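Local coordinates for nucleoprotein (Schmallenberg virus, PDB 4JNG) that encapsidates the negative-strand viral RNA genome, shielding it from nucleases and forming the helical nucleocapsid used as template for transcription and replication, at residues B[22-27]-B[101-106]. Numbering follows the deposited sequence.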
# COMPACT_ATOMS: atom_id res chain seq x y z
N VAL B 22 -5.79 22.56 31.12
CA VAL B 22 -7.03 22.17 31.80
C VAL B 22 -7.32 20.69 31.60
O VAL B 22 -7.79 20.03 32.53
CB VAL B 22 -8.23 23.03 31.34
CG1 VAL B 22 -9.54 22.46 31.87
CG2 VAL B 22 -8.05 24.46 31.81
N GLY B 23 -7.04 20.16 30.42
CA GLY B 23 -7.17 18.73 30.16
C GLY B 23 -6.26 17.92 31.08
O GLY B 23 -6.67 16.88 31.63
N TYR B 24 -5.03 18.38 31.24
CA TYR B 24 -4.05 17.72 32.09
C TYR B 24 -4.53 17.63 33.53
O TYR B 24 -4.48 16.57 34.15
CB TYR B 24 -2.73 18.48 32.04
CG TYR B 24 -1.70 18.03 33.04
CD1 TYR B 24 -1.14 16.76 32.96
CD2 TYR B 24 -1.26 18.88 34.05
CE1 TYR B 24 -0.18 16.35 33.86
CE2 TYR B 24 -0.30 18.48 34.96
CZ TYR B 24 0.22 17.20 34.86
OH TYR B 24 1.18 16.77 35.72
N VAL B 25 -5.02 18.74 34.05
CA VAL B 25 -5.47 18.81 35.42
C VAL B 25 -6.70 17.92 35.62
O VAL B 25 -6.82 17.27 36.65
CB VAL B 25 -5.73 20.26 35.87
CG1 VAL B 25 -6.27 20.29 37.30
CG2 VAL B 25 -4.44 21.05 35.80
N ALA B 26 -7.58 17.86 34.62
CA ALA B 26 -8.74 16.95 34.69
C ALA B 26 -8.31 15.49 34.69
O ALA B 26 -8.95 14.64 35.32
CB ALA B 26 -9.70 17.22 33.54
N PHE B 27 -7.24 15.19 33.96
CA PHE B 27 -6.68 13.85 33.90
C PHE B 27 -6.07 13.46 35.25
O PHE B 27 -6.23 12.32 35.71
CB PHE B 27 -5.65 13.78 32.78
CG PHE B 27 -4.80 12.55 32.78
CD1 PHE B 27 -5.25 11.37 32.21
CD2 PHE B 27 -3.52 12.59 33.30
CE1 PHE B 27 -4.45 10.25 32.18
CE2 PHE B 27 -2.71 11.46 33.28
CZ PHE B 27 -3.18 10.29 32.72
N ALA B 101 3.69 11.98 30.39
CA ALA B 101 5.02 12.60 30.30
C ALA B 101 5.12 13.83 31.20
O ALA B 101 6.10 14.01 31.92
CB ALA B 101 5.36 12.96 28.87
N ARG B 102 4.10 14.68 31.14
CA ARG B 102 4.02 15.87 31.96
C ARG B 102 3.93 15.52 33.45
O ARG B 102 4.52 16.21 34.28
CB ARG B 102 2.81 16.71 31.53
CG ARG B 102 2.42 17.83 32.47
CD ARG B 102 3.40 18.98 32.45
NE ARG B 102 2.67 20.21 32.15
CZ ARG B 102 2.01 20.95 33.04
NH1 ARG B 102 1.98 20.63 34.33
NH2 ARG B 102 1.37 22.02 32.63
N TRP B 103 3.19 14.47 33.77
CA TRP B 103 3.09 14.01 35.16
C TRP B 103 4.46 13.57 35.68
O TRP B 103 4.84 13.95 36.78
CB TRP B 103 2.06 12.90 35.29
CG TRP B 103 2.04 12.27 36.65
CD1 TRP B 103 1.47 12.79 37.78
CD2 TRP B 103 2.62 11.03 37.03
NE1 TRP B 103 1.66 11.93 38.84
CE2 TRP B 103 2.37 10.85 38.41
CE3 TRP B 103 3.35 10.05 36.34
CZ2 TRP B 103 2.81 9.72 39.11
CZ3 TRP B 103 3.78 8.93 37.03
CH2 TRP B 103 3.52 8.78 38.41
N ILE B 104 5.20 12.81 34.87
CA ILE B 104 6.53 12.34 35.26
C ILE B 104 7.44 13.53 35.52
O ILE B 104 8.14 13.57 36.54
CB ILE B 104 7.17 11.43 34.18
CG1 ILE B 104 6.39 10.12 34.04
CG2 ILE B 104 8.61 11.10 34.55
CD1 ILE B 104 6.68 9.38 32.74
N ALA B 105 7.42 14.49 34.60
CA ALA B 105 8.25 15.68 34.72
C ALA B 105 7.89 16.50 35.95
O ALA B 105 8.78 16.98 36.67
CB ALA B 105 8.16 16.52 33.46
N ASP B 106 6.59 16.65 36.22
CA ASP B 106 6.14 17.34 37.44
C ASP B 106 6.59 16.63 38.72
O ASP B 106 6.89 17.28 39.72
CB ASP B 106 4.61 17.51 37.45
CG ASP B 106 4.14 18.57 36.45
OD1 ASP B 106 4.96 19.41 36.06
OD2 ASP B 106 2.95 18.56 36.07
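Segments 22-27 and 101-106, within helices 20-31 and 93-110 of the orthobunyavirus nucleoprotein fold, meet at Tyr24 and Arg102, whose CA atoms lie 8.3 Å apart. The segment axes cross at -77° and come no closer than 11.3 Å, a gap that a long aromatic side chain can span. Tyr24 does so: with CG anti to the backbone N (chi1 171°), its ring reaches across, joining the two helices about 7 Å (nearest atoms) from the bound RNA. Arg102 suits its place because its methylenes pack on the ring while its guanidinium serves two carboxylates. Its CG forms a CH-pi contact over one ring face, 3.5 Å from the Tyr24 centroid. The chain then bends at chi2 and chi3, bringing CZ to an off-centre cation-pi position 4.4 Å from that centroid, with guanidinium and ring planes 46° apart. NH2 forms a salt bridge with Glu21. Within helix 93-110, Arg102 NH1 makes a hydrogen-bonded salt bridge to Asp106 OD2 (2.9 Å), which lies in the guanidinium plane and offers its syn lone pair. Asp106 thus provides one anionic oxygen for two donors: Tyr24 OH gives OD2 a weak hydrogen bond, though a short one at 2.5 Å, while Tyr24 OH also lies 3.4 Å from Trp103 CA.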